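PDB 5YNL: arginase from Glaciozyma antarctica, which probably catalyses the hydrolysis of L-arginine to L-ornithine and urea, as a cold-adapted member of the arginase family from a psychrophilic yeast. Local coordinates for residues I262-L270 against E310-T321. Sequence-based numbering, arbitrary orientation. Where two conformers were deposited one is given.
Sequences IGKVVEMAL and EGHYICEAIAET
V266 settles as a knob into a hole lined by Y313, I314, A317 and I318, and its two methyls divide the work. CG1, anti to the backbone N (chi1 175°), meets A317 CB at 3.8 Å and I318 CD1, while CG2 lies at the edge of the Y313 ring, near its plane, and also touches I314 CG1. One turn earlier, I262 splits its branches in a similar way. Its CG2 packs on E310 CG at 3.7 Å and on Y313 CD2, whereas CG1, swung anti to the backbone N, carries CD1 across I314 at roughly a right angle, 3.9 Å from I314 CG1. The tyrosine ring also approaches the main chain obliquely, with Y313 CE2 3.8 Å from G263 CA; A317 CB lies over one face of that ring, toward its rim. At the far end L270 CD1 and T321 CG2 meet tip to tip at 4.0 Å.

This is helix-on-helix packing in the alpha/beta fold of the arginase family, whose helices cover a parallel eight-stranded sheet. Segments 262-270 and 310-320, parts of helices 254-273 and 308-320, run in broadly the same direction, crossing at -41° with their axes 10.1 Å apart, and I262 and I314 both continue onto I231 of strand 228-233.

Polar links include a water that accepts from I262 N at 3.0 Å and donates to E310 OE2, while E310 OE1 is taken by T307 N. T321 OG1 donates to I318 O at 3.0 Å and is itself bonded to L323 N.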
loop_
_atom_site.group_PDB
_atom_site.type_symbol
_atom_site.label_atom_id
_atom_site.label_comp_id
_atom_site.label_asym_id
_atom_site.label_seq_id
_atom_site.Cartn_x
_atom_site.Cartn_y
_atom_site.Cartn_z
ATOM N N ILE A 262 -12.703 6.278 12.624
ATOM C CA ILE A 262 -11.398 6.066 11.996
ATOM C C ILE A 262 -10.282 6.624 12.864
ATOM O O ILE A 262 -9.161 6.171 12.777
ATOM C CB ILE A 262 -11.342 6.684 10.563
ATOM C CG1 ILE A 262 -10.169 6.108 9.736
ATOM C CG2 ILE A 262 -11.373 8.230 10.639
ATOM C CD1 ILE A 262 -10.340 4.659 9.264
ATOM N N GLY A 263 -10.594 7.590 13.719
ATOM C CA GLY A 263 -9.589 8.169 14.592
ATOM C C GLY A 263 -8.949 7.113 15.479
ATOM O O GLY A 263 -7.721 6.848 15.412
ATOM N N LYS A 264 -9.781 6.497 16.307
ATOM C CA LYS A 264 -9.300 5.459 17.189
ATOM C C LYS A 264 -8.766 4.238 16.416
ATOM O O LYS A 264 -7.802 3.594 16.827
ATOM C CB LYS A 264 -10.404 5.069 18.164
ATOM C CG LYS A 264 -9.899 4.220 19.285
ATOM C CD LYS A 264 -8.536 4.741 19.865
ATOM C CE LYS A 264 -8.293 4.156 21.259
ATOM N NZ LYS A 264 -9.365 4.588 22.238
ATOM N N VAL A 265 -9.371 3.936 15.281
ATOM C CA VAL A 265 -8.943 2.783 14.518
ATOM C C VAL A 265 -7.498 2.933 14.045
ATOM O O VAL A 265 -6.702 1.983 14.141
ATOM C CB VAL A 265 -9.873 2.489 13.329
ATOM C CG1 VAL A 265 -9.161 1.624 12.279
ATOM C CG2 VAL A 265 -11.141 1.795 13.809
ATOM N N VAL A 266 -7.145 4.112 13.548
ATOM C CA VAL A 266 -5.791 4.297 13.060
ATOM C C VAL A 266 -4.788 4.246 14.210
ATOM O O VAL A 266 -3.699 3.718 14.067
ATOM C CB VAL A 266 -5.620 5.618 12.280
ATOM C CG1 VAL A 266 -4.146 5.813 11.907
ATOM C CG2 VAL A 266 -6.495 5.578 11.051
ATOM N N GLU A 267 -5.160 4.780 15.356
ATOM C CA GLU A 267 -4.250 4.718 16.492
ATOM C C GLU A 267 -4.044 3.285 16.996
ATOM O O GLU A 267 -2.926 2.919 17.355
ATOM C CB GLU A 267 -4.683 5.648 17.636
ATOM C CG GLU A 267 -4.668 7.123 17.255
ATOM C CD GLU A 267 -3.332 7.608 16.672
ATOM O OE1 GLU A 267 -3.192 7.692 15.418
ATOM O OE2 GLU A 267 -2.422 7.930 17.473
ATOM N N MET A 268 -5.099 2.478 17.010
ATOM C CA MET A 268 -4.987 1.079 17.424
ATOM C C MET A 268 -4.156 0.284 16.412
ATOM O O MET A 268 -3.419 -0.644 16.774
ATOM C CB MET A 268 -6.383 0.454 17.563
ATOM C CG MET A 268 -7.135 0.886 18.817
ATOM S SD MET A 268 -8.847 0.306 18.873
ATOM C CE MET A 268 -8.654 -1.459 19.064
ATOM N N ALA A 269 -4.275 0.664 15.139
ATOM C CA ALA A 269 -3.543 0.006 14.070
ATOM C C ALA A 269 -2.093 0.325 14.244
ATOM O O ALA A 269 -1.256 -0.578 14.233
ATOM C CB ALA A 269 -4.027 0.457 12.719
ATOM N N LEU A 270 -1.777 1.604 14.420
ATOM C CA LEU A 270 -0.382 1.996 14.741
ATOM C C LEU A 270 0.144 1.317 16.001
ATOM O O LEU A 270 1.274 0.812 16.012
ATOM C CB LEU A 270 -0.226 3.525 14.834
ATOM C CG LEU A 270 -0.307 4.250 13.482
ATOM C CD1 LEU A 270 -0.311 5.770 13.675
ATOM C CD2 LEU A 270 0.861 3.836 12.588
ATOM N N GLU A 310 -12.310 9.796 5.625
ATOM C CA GLU A 310 -11.624 8.708 6.327
ATOM C C GLU A 310 -10.386 8.208 5.590
ATOM O O GLU A 310 -9.365 7.929 6.228
ATOM C CB GLU A 310 -12.571 7.523 6.606
ATOM C CG GLU A 310 -13.571 7.743 7.756
ATOM C CD GLU A 310 -14.792 6.831 7.654
ATOM O OE1 GLU A 310 -15.045 6.294 6.549
ATOM O OE2 GLU A 310 -15.505 6.659 8.658
ATOM N N GLY A 311 -10.461 8.063 4.270
ATOM C CA GLY A 311 -9.290 7.655 3.502
ATOM C C GLY A 311 -8.204 8.724 3.619
ATOM O O GLY A 311 -6.996 8.435 3.680
ATOM N N HIS A 312 -8.645 9.976 3.667
ATOM C CA HIS A 312 -7.732 11.093 3.831
ATOM C C HIS A 312 -7.082 11.125 5.217
ATOM O O HIS A 312 -5.863 11.284 5.334
ATOM C CB HIS A 312 -8.465 12.395 3.607
ATOM C CG HIS A 312 -7.557 13.571 3.524
ATOM N ND1 HIS A 312 -7.239 14.168 2.332
ATOM C CD2 HIS A 312 -6.897 14.249 4.490
ATOM C CE1 HIS A 312 -6.408 15.179 2.565
ATOM N NE2 HIS A 312 -6.188 15.243 3.862
ATOM N N TYR A 313 -7.900 11.015 6.266
ATOM C CA TYR A 313 -7.376 10.954 7.627
ATOM C C TYR A 313 -6.337 9.834 7.801
ATOM O O TYR A 313 -5.340 10.019 8.489
ATOM C CB TYR A 313 -8.487 10.838 8.682
ATOM C CG TYR A 313 -7.913 10.773 10.078
ATOM C CD1 TYR A 313 -7.581 11.928 10.759
ATOM C CD2 TYR A 313 -7.657 9.550 10.696
ATOM C CE1 TYR A 313 -7.028 11.885 12.022
ATOM C CE2 TYR A 313 -7.093 9.497 11.980
ATOM C CZ TYR A 313 -6.784 10.676 12.625
ATOM O OH TYR A 313 -6.227 10.646 13.876
ATOM N N ILE A 314 -6.561 8.677 7.194
ATOM C CA ILE A 314 -5.565 7.613 7.278
ATOM C C ILE A 314 -4.215 8.131 6.757
ATOM O O ILE A 314 -3.155 7.903 7.386
ATOM C CB ILE A 314 -5.979 6.350 6.477
ATOM C CG1 ILE A 314 -7.288 5.762 7.021
ATOM C CG2 ILE A 314 -4.890 5.296 6.498
ATOM C CD1 ILE A 314 -7.668 4.385 6.370
ATOM N N CYS A 315 -4.251 8.825 5.619
ATOM C CA CYS A 315 -3.034 9.328 4.998
ATOM C C CYS A 315 -2.416 10.439 5.817
ATOM O O CYS A 315 -1.196 10.505 5.940
ATOM C CB CYS A 315 -3.305 9.794 3.550
ATOM S SG CYS A 315 -3.709 8.401 2.439
ATOM N N GLU A 316 -3.250 11.291 6.406
ATOM C CA GLU A 316 -2.739 12.369 7.240
ATOM C C GLU A 316 -2.119 11.780 8.504
ATOM O O GLU A 316 -0.983 12.100 8.855
ATOM C CB GLU A 316 -3.853 13.356 7.604
ATOM C CG GLU A 316 -3.388 14.799 7.741
ATOM C CD GLU A 316 -4.532 15.820 7.624
ATOM O OE1 GLU A 316 -5.701 15.409 7.352
ATOM O OE2 GLU A 316 -4.263 17.049 7.819
ATOM N N ALA A 317 -2.858 10.886 9.157
ATOM C CA ALA A 317 -2.458 10.368 10.455
ATOM C C ALA A 317 -1.122 9.680 10.321
ATOM O O ALA A 317 -0.224 9.869 11.160
ATOM C CB ALA A 317 -3.496 9.412 11.008
ATOM N N ILE A 318 -0.984 8.909 9.247
ATOM C CA ILE A 318 0.266 8.227 8.959
ATOM C C ILE A 318 1.333 9.287 8.693
ATOM O O ILE A 318 2.459 9.169 9.173
ATOM C CB ILE A 318 0.132 7.317 7.737
ATOM C CG1 ILE A 318 -0.334 5.908 8.145
ATOM C CG2 ILE A 318 1.493 7.171 7.024
ATOM C CD1 ILE A 318 -1.366 5.824 9.227
ATOM N N ALA A 319 0.968 10.341 7.960
ATOM C CA ALA A 319 1.938 11.378 7.597
ATOM C C ALA A 319 2.486 12.055 8.840
ATOM O O ALA A 319 3.695 12.341 8.904
ATOM C CB ALA A 319 1.330 12.408 6.638
ATOM N N GLU A 320 1.626 12.300 9.828
ATOM C CA GLU A 320 2.089 13.019 11.011
ATOM C C GLU A 320 3.160 12.242 11.801
ATOM O O GLU A 320 3.940 12.847 12.536
ATOM C CB GLU A 320 0.936 13.520 11.914
ATOM C CG GLU A 320 0.355 12.485 12.894
ATOM C CD GLU A 320 -0.756 13.051 13.805
ATOM O OE1 GLU A 320 -1.561 12.247 14.333
ATOM O OE2 GLU A 320 -0.837 14.291 14.011
ATOM N N THR A 321 3.234 10.922 11.611
ATOM C CA THR A 321 4.229 10.118 12.353
ATOM C C THR A 321 5.669 10.299 11.873
ATOM O O THR A 321 6.601 9.979 12.610
ATOM C CB THR A 321 3.941 8.596 12.322
ATOM O OG1 THR A 321 4.456 8.050 11.109
ATOM C CG2 THR A 321 2.454 8.316 12.419
HETATM O O HOH W 1 -14.749 7.730 11.064
HETATM O O HOH W 2 -1.131 9.286 14.150
#